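Local coordinates for protein glycosyl hydrolase family 10 (PDB 4MGQ) that probably hydrolyses internal beta-1,4-xylosidic linkages of xylan as a whole enzyme, the present piece being its calcium-binding carbohydrate-binding module, at residues W66-A71 against L99-F104. Sequence-based numbering, arbitrary orientation.
Sequences WPQGDA and LKQLRF
Arg103 reaches across the strand pair to both Trp66 and Gln68. Its NH1 donates to Gln68 OE1 at 3.0 Å, with OE1 tilted somewhat from the guanidinium plane. The edge of the Trp66 indole meets one face of the guanidinium, where Trp66 CE3 sits toward the rim, 3.9 Å from Arg103 CZ. The two planes stand 76° apart, and the pair is not a flat stack. Gln68 CG is anti to the backbone N (chi1 175°), and the chain then bends at chi2. With this bend the amide is used at both ends: OE1 accepts from Arg103 NH1, and Gln68 NE2 donates to Gly69 O at 2.8 Å.

The backbones beneath are antiparallel. Trp66 and Arg103 form a hydrogen-bonded pair with bonds in both directions. Gln68 N donates to Gln101 O at 2.8 Å. Gln68 O accepts from Gln101 N and also from Lys100 N, the latter at 2.9 Å. Two successive residues, Lys100 and Gln101, are thus set against the single Gln68, a classic beta bulge. On the face carrying Pro67 and Leu102 the contact is apolar. Leu102 CD2 lies 4.2 Å from Pro67 CB, and Leu99 CD1 reaches the same Pro67 CB at 3.7 Å.

Further out, Arg103 NH2 forms a salt bridge with Glu34, and Gln68 OE1 is hydrogen-bonded to Thr72 OG1. Tyr74 meets the Trp66 ring edge-to-face. Strand 34-37 pairs with the far side of strand 99-105, within one of the two antiparallel sheets of the carbohydrate-binding module. The contact lies away from the calcium site.

The chemistry is therefore split between the two faces of the sheet. The Gln68 bond and the Glu34 salt bridge hold the guanidinium and probably limit its rotation, while the Trp66 edge only packs on one face.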
# COMPACT_ATOMS: atom_id res chain seq x y z
N TRP A 66 -1.75 7.89 6.70
CA TRP A 66 -2.66 9.01 6.95
C TRP A 66 -3.49 9.30 5.71
O TRP A 66 -2.94 9.70 4.69
CB TRP A 66 -1.90 10.29 7.33
CG TRP A 66 -1.07 10.21 8.58
CD1 TRP A 66 -1.30 9.44 9.69
CD2 TRP A 66 0.12 10.96 8.84
NE1 TRP A 66 -0.30 9.66 10.62
CE2 TRP A 66 0.58 10.58 10.12
CE3 TRP A 66 0.85 11.90 8.11
CZ2 TRP A 66 1.73 11.13 10.69
CZ3 TRP A 66 1.99 12.44 8.67
CH2 TRP A 66 2.42 12.05 9.95
N PRO A 67 -4.81 9.10 5.80
CA PRO A 67 -5.69 9.55 4.71
C PRO A 67 -5.67 11.08 4.61
O PRO A 67 -5.53 11.74 5.63
CB PRO A 67 -7.07 9.06 5.14
CG PRO A 67 -6.79 7.92 6.11
CD PRO A 67 -5.56 8.40 6.85
N GLN A 68 -5.83 11.62 3.41
CA GLN A 68 -5.68 13.05 3.22
C GLN A 68 -6.72 13.62 2.27
O GLN A 68 -6.92 13.09 1.18
CB GLN A 68 -4.28 13.36 2.69
CG GLN A 68 -4.07 14.83 2.35
CD GLN A 68 -3.69 15.66 3.56
OE1 GLN A 68 -2.82 15.27 4.35
NE2 GLN A 68 -4.34 16.83 3.71
N GLY A 69 -7.36 14.70 2.69
CA GLY A 69 -8.18 15.52 1.81
C GLY A 69 -7.77 16.97 1.99
O GLY A 69 -6.57 17.27 2.02
N ASP A 70 -8.73 17.86 2.16
CA ASP A 70 -8.38 19.23 2.51
C ASP A 70 -7.74 19.28 3.89
O ASP A 70 -6.92 20.15 4.16
CB ASP A 70 -9.60 20.14 2.43
CG ASP A 70 -9.95 20.50 0.99
OD1 ASP A 70 -9.02 20.70 0.18
OD2 ASP A 70 -11.16 20.59 0.69
N ALA A 71 -8.09 18.33 4.76
CA ALA A 71 -7.38 18.16 6.03
C ALA A 71 -6.78 16.76 6.08
O ALA A 71 -7.20 15.87 5.34
CB ALA A 71 -8.31 18.38 7.21
N LEU A 99 -11.85 12.39 1.69
CA LEU A 99 -10.42 12.08 1.59
C LEU A 99 -10.09 11.52 0.21
O LEU A 99 -10.81 10.65 -0.29
CB LEU A 99 -10.03 11.07 2.68
CG LEU A 99 -10.40 11.47 4.11
CD1 LEU A 99 -10.54 10.24 4.99
CD2 LEU A 99 -9.36 12.43 4.67
N LYS A 100 -9.03 12.02 -0.41
CA LYS A 100 -8.73 11.62 -1.78
C LYS A 100 -7.40 10.88 -1.94
O LYS A 100 -7.11 10.37 -3.03
CB LYS A 100 -8.74 12.84 -2.69
CG LYS A 100 -7.57 13.76 -2.50
CD LYS A 100 -7.49 14.82 -3.61
CE LYS A 100 -8.77 15.65 -3.67
NZ LYS A 100 -9.11 16.28 -2.35
N GLN A 101 -6.60 10.80 -0.88
CA GLN A 101 -5.27 10.21 -0.97
C GLN A 101 -4.92 9.41 0.29
O GLN A 101 -5.33 9.78 1.39
CB GLN A 101 -4.23 11.32 -1.20
CG GLN A 101 -2.80 10.82 -1.38
CD GLN A 101 -1.81 11.94 -1.64
OE1 GLN A 101 -1.62 12.82 -0.81
NE2 GLN A 101 -1.19 11.92 -2.81
N LEU A 102 -4.18 8.31 0.13
CA LEU A 102 -3.57 7.62 1.26
C LEU A 102 -2.09 7.94 1.28
O LEU A 102 -1.39 7.67 0.31
CB LEU A 102 -3.76 6.09 1.17
CG LEU A 102 -5.19 5.58 1.19
CD1 LEU A 102 -5.18 4.04 1.21
CD2 LEU A 102 -5.95 6.12 2.38
N ARG A 103 -1.62 8.49 2.40
CA ARG A 103 -0.20 8.78 2.57
C ARG A 103 0.47 7.72 3.43
O ARG A 103 0.15 7.61 4.61
CB ARG A 103 -0.00 10.15 3.24
CG ARG A 103 -0.59 11.33 2.43
CD ARG A 103 -0.61 12.64 3.22
NE ARG A 103 0.71 12.95 3.75
CZ ARG A 103 0.92 13.81 4.76
NH1 ARG A 103 -0.12 14.42 5.33
NH2 ARG A 103 2.14 14.02 5.21
N PHE A 104 1.37 6.93 2.84
CA PHE A 104 2.18 5.99 3.60
C PHE A 104 3.40 6.74 4.13
O PHE A 104 4.23 7.20 3.36
CB PHE A 104 2.60 4.78 2.75
CG PHE A 104 1.47 3.83 2.41
CD1 PHE A 104 0.45 4.21 1.54
CD2 PHE A 104 1.44 2.54 2.94
CE1 PHE A 104 -0.58 3.34 1.21
CE2 PHE A 104 0.41 1.64 2.61
CZ PHE A 104 -0.60 2.04 1.75